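Local coordinates for probable acetyltransferases (Chromobacterium violaceum, PDB 3PZJ), which probably transfers an acetyl group from acetyl-CoA as a GNAT-family enzyme, perhaps to protein N-terminal serine or alanine, at residues A119-H124 with R155-C160; Q177-L182 with T195-M200; H63-P68 with D161-A166; G106-R111 with E139-L144. All blocks are in the same frame, centred on the assembly; numbering follows the deposited sequence.

Interaction 1: A119-H124 with R155-C160; sequences AIEIGH and RCEWRC. With EDO (1,2-ethanediol), chain D.
E157 OE2 accepts from R159 NE at 2.8 Å and from a water 2.6 Å away, which also donates to E121 OE1 on the neighbouring strand. That water is well placed to ease a repulsion, since E121 OE1 and E157 OE2 are only 4.0 Å apart, and the surrounding arginines should offset it further. R159 approaches E157 OE2 from above the carboxylate plane, whereas R155 grips E157 OE1 side-on with NE and NH2, while its NH2 also bridges to E179. E121, extended with CG anti to the backbone N (chi1 179°), runs across R159 at about a right angle. E121 OE1 makes only a long, charge-only approach to R159 NE (3.9 Å); R111 is its nearer partner.

Behind these charges the backbones pair in parallel. E157 N donates to I120 O (2.8 Å) and I122 N to E157 O (2.9 Å). The axes of the two short segments lie 36° apart. Where they part, a water replaces a direct backbone bond, donating to I122 O and accepting from R159 N (2.8 Å). Such splaying is characteristic of the GNAT fold, in whose relatives it accommodates acetyl-CoA, and is consistent with such a site here. Helix 135-150 makes the beta-alpha-beta crossover and covers I122 and C156, helix 165-174 packs on W158, and strands 106-114 and 191-201 flank the pair.

Interaction 2: Q177-L182 with T195-M200; sequences QFEGTL and THVFSM
S199 OG donates to E179 OE2 over 2.7 Å, meeting the carboxylate from far above its plane (74°). The same two groups are engaged by R183 of the second subunit, whose NE pairs with E179 OE2 and whose NH2 bonds to S199 OG, while E179 OE1 goes to R155; this polar cluster therefore ties the hairpin to the dimer interface. V197 O takes two donors, E179 N at 2.8 Å and, weakly, G180 N at 3.4 Å. That is a classic beta bulge, and it shifts the antiparallel register by one residue. Past the bulge V197 N returns a bond to G180 O (2.8 Å), and L182 and T195 exchange a pair of backbone bonds, as Q177 and S199 do at the other end.

T181 OG1 and H196 ND1 share a hydrogen bond of 2.8 Å at the edge of the imidazole, the two side chains lying side by side. F178 has CG anti to its own N (chi1 178°), and its ring edge meets the face of F198 (planes at 63°) and, offset, that of H196. The 177-188 strand is the outermost of the sheet within this chain; strand 191-201 separates it from strand 155-161, and helix 165-174 packs against F178 and F198.

Interaction 3: H63-P68 with D161-A166; sequences HWEHLP and DSRNAA
H66 reaches across to the turn at D161-N164, and nearly every atom of its side chain meets something there. CB comes first, 3.5 Å from N164 ND2 and in contact with N164 CB as well. CG sits against CB and CA of N164, and CD2 passes over the amide carbon, N164 CG, at 3.8 Å. At the outer end CE1 approaches R163 O to 3.3 Å, while NE2 lies farther from that oxygen. The CE1-ND1 edge of the ring lies over the guanidinium face of R163, the planes 61° apart, with R163 NH1 3.7 Å from H66 CE1 near the ring plane. N164 CA stands over the centre of one face of the imidazole in a CH-pi contact, and E65 CG covers the opposite face. Placing CG anti to the carbonyl carbon (chi1 -54°) sets the imidazole between them.

The turn that receives this ring is itself well braced. R163 N bonds to D161 OD1 at 2.7 Å in an Asx turn, and N164 OD1 caps S167 N at the start of helix 165-174. A single water joins the segments through polar atoms: it donates to H66 O at 2.6 Å and accepts from D161 N and N164 ND2. H66 ND1 is buried here with no partner in the model. The loop is thus held to the helix start by ring packing and one bridging water, without direct hydrogen bonds between the segments.

Interaction 4: G106-R111 with E139-L144; sequences GFLGYR and EAVFLL
L144 is the hub of this contact: its CD1 reaches L108, G109 and the Y110 ring face, and its CD2 lies under the phenol end of the same face. CD1 meets L108 tip to tip, L108 CD1 and L144 CD1 being 3.6 Å apart. The same methyl touches the backbone at G109 CA (3.7 Å), so it lies between the leucine and the tyrosine. L144 CD2 is 3.7 Å from Y110 CZ, the two side chains crossing at a slant.

The tyrosine is fixed by its hydroxyl. Y110 OH donates to L144 O over 2.7 Å, in the carbonyl plane and on a lone pair, with a C=O...O angle of 120°. L144 O in turn lies in the plane of the phenol ring, at its edge. One residue of the helix thus offers its methyls to the ring face and its carbonyl to the hydroxyl, which should define the rotation of the ring.

L108 takes the less common rotamer with CG between N and the carbonyl carbon (chi1 85°), which carries its methyls up to the helix. There it crosses V141 at about a right angle, L108 CD1 to V141 CG2 being 4.1 Å, and CD2 comes near A140 CB.

The axes of helix segment 139-144 and strand segment 106-111 run 22° apart and come within 9.5 Å. Strands 92-98 and 119-127 flank 106-114: Y94 and I122 also touch L144, V96 touches L108 and A140, and I120 packs on Y110, while L41 of strand 39-43 touches A140 and L144.

Interactions 1 and 4 lie in the core and are adjacent: strand 106-114 pairs with 119-127, and helix 135-150, packed on the former, connects 119-127 to 155-161. Interaction 2 continues the same sheet through strand 191-201 and is partly buried; like interaction 1 it also touches the second subunit. Interaction 3 is a surface contact, joining a loop to the turn that follows strand 155-161. Their chemistry changes accordingly. Interaction 4 is chiefly apolar, with one tyrosine hydroxyl bond to a helix carbonyl, interactions 1 and 2 combine backbone ladders with charged side chains joined through R155 and E179, and interaction 3 relies on a histidine ring and water. The centres of interactions 2 and 4 are about 18 Å apart.

Interaction 1: A119-H124 with R155-C160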
# COMPACT_ATOMS: atom_id res chain seq x y z
N ALA A 119 8.03 -7.16 0.99
CA ALA A 119 6.59 -7.26 0.90
C ALA A 119 6.21 -7.22 -0.57
O ALA A 119 6.71 -6.37 -1.35
CB ALA A 119 5.87 -6.09 1.69
N ILE A 120 5.20 -8.05 -0.93
CA ILE A 120 4.72 -8.14 -2.31
C ILE A 120 3.24 -8.53 -2.29
O ILE A 120 2.77 -9.02 -1.25
CB ILE A 120 5.58 -9.15 -3.12
CG1 ILE A 120 5.43 -8.95 -4.61
CG2 ILE A 120 5.41 -10.60 -2.60
CD1 ILE A 120 6.72 -9.51 -5.46
N GLU A 121 2.55 -8.35 -3.43
CA GLU A 121 1.15 -8.69 -3.57
C GLU A 121 0.99 -9.55 -4.83
O GLU A 121 1.58 -9.16 -5.84
CB GLU A 121 0.37 -7.43 -3.67
CG GLU A 121 -1.15 -7.63 -3.84
CD GLU A 121 -1.89 -6.31 -4.02
OE1 GLU A 121 -1.43 -5.23 -3.61
OE2 GLU A 121 -2.93 -6.37 -4.67
N ILE A 122 0.35 -10.73 -4.74
CA ILE A 122 -0.05 -11.48 -5.94
C ILE A 122 -1.38 -10.88 -6.37
O ILE A 122 -2.30 -10.81 -5.58
CB ILE A 122 -0.14 -12.99 -5.67
CG1 ILE A 122 1.28 -13.55 -5.61
CG2 ILE A 122 -0.88 -13.74 -6.74
CD1 ILE A 122 1.43 -14.88 -4.93
N GLY A 123 -1.44 -10.41 -7.60
CA GLY A 123 -2.62 -9.85 -8.17
C GLY A 123 -2.70 -9.97 -9.66
O GLY A 123 -2.00 -10.77 -10.25
N HIS A 124 -3.64 -9.21 -10.19
CA HIS A 124 -4.04 -9.25 -11.55
C HIS A 124 -4.30 -10.69 -11.97
O HIS A 124 -3.95 -11.11 -13.09
CB HIS A 124 -2.93 -8.61 -12.42
CG HIS A 124 -2.85 -7.13 -12.28
ND1 HIS A 124 -1.72 -6.51 -11.81
CD2 HIS A 124 -3.73 -6.13 -12.56
CE1 HIS A 124 -1.93 -5.21 -11.75
NE2 HIS A 124 -3.14 -4.94 -12.19
N ARG A 155 6.36 -11.44 3.20
CA ARG A 155 4.93 -11.28 3.25
C ARG A 155 4.41 -11.23 1.79
O ARG A 155 4.92 -10.42 0.99
CB ARG A 155 4.64 -9.92 3.92
CG ARG A 155 3.15 -9.51 3.93
CD ARG A 155 2.95 -8.05 4.31
NE ARG A 155 1.58 -7.62 4.15
CZ ARG A 155 0.51 -8.08 4.86
NH1 ARG A 155 0.63 -8.91 5.89
NH2 ARG A 155 -0.69 -7.71 4.53
N CYS A 156 3.43 -12.05 1.45
CA CYS A 156 2.79 -12.12 0.18
C CYS A 156 1.29 -11.74 0.32
O CYS A 156 0.74 -12.48 1.09
CB CYS A 156 2.95 -13.46 -0.55
SG CYS A 156 4.60 -13.76 -1.23
N GLU A 157 0.73 -10.66 -0.21
CA GLU A 157 -0.65 -10.33 0.00
C GLU A 157 -1.49 -10.89 -1.11
O GLU A 157 -1.02 -11.14 -2.18
CB GLU A 157 -0.85 -8.83 0.01
CG GLU A 157 -0.46 -8.19 1.21
CD GLU A 157 -0.75 -6.72 1.23
OE1 GLU A 157 -0.50 -6.16 2.26
OE2 GLU A 157 -1.21 -6.16 0.26
N TRP A 158 -2.77 -11.04 -0.81
CA TRP A 158 -3.82 -11.25 -1.77
C TRP A 158 -4.91 -10.28 -1.36
O TRP A 158 -5.29 -10.26 -0.23
CB TRP A 158 -4.31 -12.68 -1.75
CG TRP A 158 -5.41 -13.05 -2.72
CD1 TRP A 158 -6.69 -12.61 -2.71
CD2 TRP A 158 -5.32 -13.96 -3.80
NE1 TRP A 158 -7.40 -13.18 -3.72
CE2 TRP A 158 -6.58 -14.01 -4.41
CE3 TRP A 158 -4.30 -14.74 -4.32
CZ2 TRP A 158 -6.83 -14.82 -5.49
CZ3 TRP A 158 -4.56 -15.51 -5.40
CH2 TRP A 158 -5.81 -15.56 -5.97
N ARG A 159 -5.36 -9.48 -2.30
CA ARG A 159 -6.42 -8.48 -2.05
C ARG A 159 -7.60 -8.65 -3.03
O ARG A 159 -7.43 -9.02 -4.19
CB ARG A 159 -5.92 -7.07 -2.23
CG ARG A 159 -4.94 -6.63 -1.24
CD ARG A 159 -4.53 -5.15 -1.38
NE ARG A 159 -3.57 -4.85 -0.32
CZ ARG A 159 -3.49 -3.70 0.32
NH1 ARG A 159 -2.54 -3.52 1.23
NH2 ARG A 159 -4.28 -2.72 -0.03
N CYS A 160 -8.81 -8.37 -2.56
CA CYS A 160 -10.00 -8.40 -3.45
C CYS A 160 -11.12 -7.52 -2.99
O CYS A 160 -11.18 -7.05 -1.88
CB CYS A 160 -10.50 -9.84 -3.65
SG CYS A 160 -11.21 -10.59 -2.22
C1 EDO D . -6.03 -6.84 -9.89
O1 EDO D . -6.87 -7.72 -10.59
C2 EDO D . -5.81 -7.39 -8.50
O2 EDO D . -4.48 -7.09 -8.19
O HOH W 1 0.15 -4.60 -1.30
O HOH W 2 -4.33 -9.30 -4.94

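Interaction 2: Q177-L182 with T195-M200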
# COMPACT_ATOMS: atom_id res chain seq x y z
N GLN A 177 -4.10 -16.02 5.01
CA GLN A 177 -4.89 -15.73 6.18
C GLN A 177 -5.58 -14.40 6.01
O GLN A 177 -4.93 -13.42 5.57
CB GLN A 177 -3.97 -15.61 7.39
CG GLN A 177 -3.12 -16.84 7.71
CD GLN A 177 -3.98 -18.09 7.80
OE1 GLN A 177 -3.81 -19.06 7.01
NE2 GLN A 177 -4.94 -18.07 8.71
N PHE A 178 -6.82 -14.31 6.49
CA PHE A 178 -7.56 -13.04 6.43
C PHE A 178 -7.05 -12.12 7.47
O PHE A 178 -6.94 -12.53 8.64
CB PHE A 178 -9.08 -13.29 6.65
CG PHE A 178 -9.88 -12.06 6.65
CD1 PHE A 178 -9.94 -11.27 5.53
CD2 PHE A 178 -10.50 -11.63 7.81
CE1 PHE A 178 -10.70 -10.02 5.57
CE2 PHE A 178 -11.24 -10.42 7.86
CZ PHE A 178 -11.34 -9.64 6.71
N GLU A 179 -6.73 -10.86 7.09
CA GLU A 179 -6.23 -9.89 8.03
C GLU A 179 -7.26 -8.79 8.39
O GLU A 179 -7.31 -8.33 9.52
CB GLU A 179 -4.94 -9.23 7.52
CG GLU A 179 -3.75 -10.17 7.59
CD GLU A 179 -2.48 -9.55 7.12
OE1 GLU A 179 -2.49 -8.65 6.26
OE2 GLU A 179 -1.43 -10.07 7.55
N GLY A 180 -8.02 -8.35 7.43
CA GLY A 180 -9.05 -7.37 7.67
C GLY A 180 -9.52 -6.76 6.36
O GLY A 180 -9.06 -7.17 5.28
N THR A 181 -10.44 -5.81 6.49
CA THR A 181 -11.06 -5.16 5.40
C THR A 181 -10.90 -3.65 5.48
O THR A 181 -11.21 -3.03 6.44
CB THR A 181 -12.56 -5.47 5.35
OG1 THR A 181 -12.79 -6.86 5.28
CG2 THR A 181 -13.21 -4.77 4.17
N LEU A 182 -10.37 -3.11 4.39
CA LEU A 182 -10.16 -1.70 4.20
C LEU A 182 -11.46 -1.10 3.62
O LEU A 182 -11.77 -1.24 2.42
CB LEU A 182 -8.97 -1.47 3.28
CG LEU A 182 -7.56 -1.45 3.85
CD1 LEU A 182 -7.40 -2.28 5.12
CD2 LEU A 182 -6.51 -1.76 2.75
N THR A 195 -11.95 -3.34 0.44
CA THR A 195 -10.97 -4.33 0.08
C THR A 195 -10.64 -5.30 1.18
O THR A 195 -10.21 -4.90 2.19
CB THR A 195 -9.68 -3.65 -0.32
OG1 THR A 195 -9.89 -2.91 -1.50
CG2 THR A 195 -8.60 -4.70 -0.54
N HIS A 196 -10.79 -6.59 0.94
CA HIS A 196 -10.29 -7.58 1.87
C HIS A 196 -8.79 -7.78 1.65
O HIS A 196 -8.34 -7.92 0.47
CB HIS A 196 -10.95 -8.96 1.62
CG HIS A 196 -12.42 -9.06 1.96
ND1 HIS A 196 -13.03 -8.35 2.97
CD2 HIS A 196 -13.37 -9.89 1.45
CE1 HIS A 196 -14.31 -8.72 3.05
NE2 HIS A 196 -14.54 -9.64 2.13
N VAL A 197 -8.03 -7.84 2.76
CA VAL A 197 -6.59 -8.12 2.71
C VAL A 197 -6.30 -9.44 3.37
O VAL A 197 -6.74 -9.70 4.53
CB VAL A 197 -5.75 -7.00 3.37
CG1 VAL A 197 -4.22 -7.34 3.28
CG2 VAL A 197 -6.05 -5.64 2.73
N PHE A 198 -5.61 -10.30 2.63
CA PHE A 198 -5.16 -11.57 3.07
C PHE A 198 -3.63 -11.62 2.94
O PHE A 198 -3.09 -10.93 2.11
CB PHE A 198 -5.69 -12.68 2.19
CG PHE A 198 -7.18 -12.77 2.11
CD1 PHE A 198 -7.89 -13.69 2.90
CD2 PHE A 198 -7.90 -12.02 1.18
CE1 PHE A 198 -9.28 -13.79 2.79
CE2 PHE A 198 -9.26 -12.13 1.09
CZ PHE A 198 -9.96 -12.99 1.93
N SER A 199 -2.95 -12.50 3.67
CA SER A 199 -1.52 -12.63 3.56
C SER A 199 -1.00 -13.99 3.89
O SER A 199 -1.64 -14.76 4.62
CB SER A 199 -0.78 -11.60 4.43
OG SER A 199 -0.81 -11.99 5.79
N MSE A 200 0.18 -14.27 3.35
CA MSE A 200 0.93 -15.49 3.63
C MSE A 200 2.38 -15.10 3.96
O MSE A 200 3.07 -14.50 3.15
CB MSE A 200 0.90 -16.43 2.44
CG MSE A 200 2.20 -17.18 2.20
SE MSE A 200 1.93 -19.08 1.86
CE MSE A 200 0.87 -19.52 3.44

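Interaction 3: H63-P68 with D161-A166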
# COMPACT_ATOMS: atom_id res chain seq x y z
N HIS A 63 -16.43 -11.32 -16.61
CA HIS A 63 -15.09 -11.55 -16.10
C HIS A 63 -14.55 -10.38 -15.23
O HIS A 63 -13.92 -10.58 -14.20
CB HIS A 63 -14.10 -11.86 -17.25
CG HIS A 63 -12.70 -12.06 -16.76
ND1 HIS A 63 -12.31 -13.19 -16.07
CD2 HIS A 63 -11.66 -11.19 -16.69
CE1 HIS A 63 -11.05 -13.04 -15.69
NE2 HIS A 63 -10.64 -11.82 -16.04
N TRP A 64 -14.87 -9.17 -15.64
CA TRP A 64 -14.32 -7.96 -15.09
C TRP A 64 -15.16 -7.42 -13.91
O TRP A 64 -14.76 -6.46 -13.29
CB TRP A 64 -14.15 -6.91 -16.23
CG TRP A 64 -13.55 -7.47 -17.51
CD1 TRP A 64 -14.22 -7.79 -18.67
CD2 TRP A 64 -12.16 -7.79 -17.74
NE1 TRP A 64 -13.32 -8.30 -19.59
CE2 TRP A 64 -12.06 -8.29 -19.04
CE3 TRP A 64 -11.01 -7.74 -16.94
CZ2 TRP A 64 -10.87 -8.71 -19.57
CZ3 TRP A 64 -9.85 -8.14 -17.46
CH2 TRP A 64 -9.76 -8.62 -18.77
N GLU A 65 -16.26 -8.11 -13.53
CA GLU A 65 -17.31 -7.56 -12.66
C GLU A 65 -16.74 -6.97 -11.36
O GLU A 65 -17.18 -5.90 -10.92
CB GLU A 65 -18.35 -8.66 -12.25
CG GLU A 65 -19.47 -8.10 -11.33
CD GLU A 65 -20.61 -9.07 -11.07
OE1 GLU A 65 -20.64 -10.16 -11.69
OE2 GLU A 65 -21.46 -8.71 -10.22
N HIS A 66 -15.82 -7.68 -10.73
CA HIS A 66 -15.26 -7.22 -9.44
C HIS A 66 -13.82 -6.68 -9.54
O HIS A 66 -13.08 -6.51 -8.51
CB HIS A 66 -15.27 -8.37 -8.45
CG HIS A 66 -16.61 -9.02 -8.28
ND1 HIS A 66 -17.68 -8.39 -7.69
CD2 HIS A 66 -17.02 -10.27 -8.60
CE1 HIS A 66 -18.72 -9.22 -7.67
NE2 HIS A 66 -18.34 -10.37 -8.23
N LEU A 67 -13.39 -6.37 -10.75
CA LEU A 67 -12.03 -5.90 -10.98
C LEU A 67 -12.00 -4.44 -11.31
O LEU A 67 -12.98 -3.92 -11.88
CB LEU A 67 -11.47 -6.67 -12.14
CG LEU A 67 -10.75 -7.98 -11.85
CD1 LEU A 67 -11.09 -8.67 -10.53
CD2 LEU A 67 -10.83 -8.93 -13.02
N PRO A 68 -10.86 -3.76 -11.06
CA PRO A 68 -10.85 -2.32 -11.33
C PRO A 68 -10.59 -1.92 -12.77
O PRO A 68 -10.34 -0.76 -13.05
CB PRO A 68 -9.78 -1.77 -10.35
CG PRO A 68 -9.00 -2.91 -9.95
CD PRO A 68 -9.66 -4.19 -10.34
N ASP A 161 -11.99 -7.20 -3.92
CA ASP A 161 -13.22 -6.48 -3.60
C ASP A 161 -13.99 -7.35 -2.69
O ASP A 161 -14.09 -8.56 -2.89
CB ASP A 161 -13.97 -6.11 -4.90
CG ASP A 161 -15.19 -5.22 -4.66
OD1 ASP A 161 -16.09 -5.61 -3.85
OD2 ASP A 161 -15.26 -4.17 -5.36
N SER A 162 -14.55 -6.78 -1.65
CA SER A 162 -15.27 -7.59 -0.66
C SER A 162 -16.48 -8.28 -1.28
O SER A 162 -16.96 -9.32 -0.78
CB SER A 162 -15.72 -6.72 0.53
OG SER A 162 -16.76 -5.84 0.09
N ARG A 163 -16.95 -7.78 -2.43
CA ARG A 163 -18.08 -8.43 -3.14
C ARG A 163 -17.65 -9.60 -4.01
O ARG A 163 -18.50 -10.30 -4.56
CB ARG A 163 -18.86 -7.43 -4.00
CG ARG A 163 -19.54 -6.41 -3.14
CD ARG A 163 -20.46 -5.53 -3.94
NE ARG A 163 -19.82 -4.83 -5.04
CZ ARG A 163 -19.96 -5.16 -6.33
NH1 ARG A 163 -20.69 -6.23 -6.70
NH2 ARG A 163 -19.37 -4.43 -7.27
N ASN A 164 -16.33 -9.82 -4.09
CA ASN A 164 -15.74 -10.86 -4.95
C ASN A 164 -15.61 -12.12 -4.09
O ASN A 164 -14.55 -12.45 -3.54
CB ASN A 164 -14.37 -10.44 -5.51
CG ASN A 164 -13.90 -11.33 -6.63
OD1 ASN A 164 -14.34 -12.46 -6.75
ND2 ASN A 164 -12.99 -10.83 -7.47
N ALA A 165 -16.73 -12.83 -4.00
CA ALA A 165 -16.78 -14.02 -3.18
C ALA A 165 -15.77 -15.09 -3.59
O ALA A 165 -15.17 -15.76 -2.74
CB ALA A 165 -18.30 -14.61 -3.17
N ALA A 166 -15.61 -15.28 -4.87
CA ALA A 166 -14.80 -16.37 -5.41
C ALA A 166 -13.31 -16.10 -5.10
O ALA A 166 -12.55 -16.99 -4.80
CB ALA A 166 -15.01 -16.48 -6.91
O HOH W 3 -11.85 -8.05 -6.79

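Interaction 4: G106-R111 with E139-L144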
# COMPACT_ATOMS: atom_id res chain seq x y z
N GLY A 106 -4.22 -17.56 -19.42
CA GLY A 106 -4.63 -16.37 -18.62
C GLY A 106 -3.36 -15.70 -18.17
O GLY A 106 -2.27 -16.05 -18.64
N PHE A 107 -3.50 -14.77 -17.24
CA PHE A 107 -2.36 -14.09 -16.68
C PHE A 107 -2.52 -13.75 -15.22
O PHE A 107 -3.57 -13.85 -14.70
CB PHE A 107 -1.96 -12.87 -17.49
CG PHE A 107 -2.95 -11.74 -17.47
CD1 PHE A 107 -2.74 -10.66 -16.69
CD2 PHE A 107 -4.06 -11.77 -18.26
CE1 PHE A 107 -3.61 -9.65 -16.70
CE2 PHE A 107 -4.93 -10.76 -18.26
CZ PHE A 107 -4.71 -9.71 -17.48
N LEU A 108 -1.40 -13.41 -14.60
CA LEU A 108 -1.30 -13.00 -13.22
C LEU A 108 0.11 -12.50 -12.91
O LEU A 108 0.95 -12.58 -13.71
CB LEU A 108 -1.68 -14.12 -12.27
CG LEU A 108 -0.63 -15.12 -11.90
CD1 LEU A 108 -1.04 -15.90 -10.68
CD2 LEU A 108 -0.30 -15.98 -13.01
N GLY A 109 0.32 -11.92 -11.75
CA GLY A 109 1.63 -11.45 -11.40
C GLY A 109 1.77 -10.85 -10.03
O GLY A 109 0.99 -11.14 -9.19
N TYR A 110 2.78 -10.01 -9.86
CA TYR A 110 3.04 -9.32 -8.63
C TYR A 110 2.71 -7.85 -8.83
O TYR A 110 2.90 -7.26 -9.93
CB TYR A 110 4.52 -9.46 -8.30
CG TYR A 110 5.05 -10.89 -8.13
CD1 TYR A 110 4.56 -11.72 -7.14
CD2 TYR A 110 6.11 -11.36 -8.92
CE1 TYR A 110 5.12 -12.98 -6.93
CE2 TYR A 110 6.64 -12.66 -8.72
CZ TYR A 110 6.12 -13.43 -7.74
OH TYR A 110 6.68 -14.64 -7.53
N ARG A 111 2.24 -7.21 -7.76
CA ARG A 111 2.19 -5.78 -7.75
C ARG A 111 2.55 -5.29 -6.38
O ARG A 111 2.74 -6.06 -5.41
CB ARG A 111 0.82 -5.27 -8.13
CG ARG A 111 -0.27 -5.77 -7.14
CD ARG A 111 -1.73 -5.46 -7.69
NE ARG A 111 -1.88 -4.06 -7.97
CZ ARG A 111 -2.26 -3.10 -7.10
NH1 ARG A 111 -2.60 -3.39 -5.84
NH2 ARG A 111 -2.33 -1.82 -7.48
N GLU A 139 -1.49 -24.48 -9.49
CA GLU A 139 -0.07 -24.45 -9.68
C GLU A 139 0.45 -23.07 -10.05
O GLU A 139 1.51 -22.67 -9.54
CB GLU A 139 0.35 -25.48 -10.75
CG GLU A 139 1.87 -25.55 -10.80
CD GLU A 139 2.42 -26.76 -11.56
OE1 GLU A 139 1.67 -27.37 -12.34
OE2 GLU A 139 3.63 -27.07 -11.38
N ALA A 140 -0.30 -22.32 -10.89
CA ALA A 140 0.15 -20.98 -11.27
C ALA A 140 0.37 -20.10 -10.00
O ALA A 140 1.39 -19.44 -9.81
CB ALA A 140 -0.88 -20.35 -12.20
N VAL A 141 -0.60 -20.12 -9.12
CA VAL A 141 -0.48 -19.32 -7.92
C VAL A 141 0.66 -19.85 -6.98
O VAL A 141 1.49 -19.10 -6.45
CB VAL A 141 -1.82 -19.22 -7.20
CG1 VAL A 141 -1.59 -18.54 -5.87
CG2 VAL A 141 -2.80 -18.39 -7.98
N PHE A 142 0.67 -21.16 -6.75
CA PHE A 142 1.75 -21.78 -5.97
C PHE A 142 3.13 -21.41 -6.51
O PHE A 142 4.01 -21.11 -5.70
CB PHE A 142 1.60 -23.28 -6.09
CG PHE A 142 2.68 -24.06 -5.46
CD1 PHE A 142 2.58 -24.46 -4.17
CD2 PHE A 142 3.76 -24.53 -6.23
CE1 PHE A 142 3.58 -25.26 -3.59
CE2 PHE A 142 4.74 -25.30 -5.67
CZ PHE A 142 4.64 -25.66 -4.34
N LEU A 143 3.31 -21.36 -7.82
CA LEU A 143 4.63 -20.96 -8.41
C LEU A 143 5.03 -19.48 -8.11
O LEU A 143 6.22 -19.21 -7.83
CB LEU A 143 4.67 -21.21 -9.88
CG LEU A 143 4.73 -22.63 -10.33
CD1 LEU A 143 4.46 -22.76 -11.89
CD2 LEU A 143 6.11 -23.22 -9.94
N LEU A 144 4.04 -18.56 -8.04
CA LEU A 144 4.37 -17.20 -7.63
C LEU A 144 4.64 -17.13 -6.18
O LEU A 144 5.53 -16.36 -5.79
CB LEU A 144 3.32 -16.19 -8.05
CG LEU A 144 3.17 -15.87 -9.54
CD1 LEU A 144 2.25 -14.70 -9.70
CD2 LEU A 144 4.50 -15.63 -10.30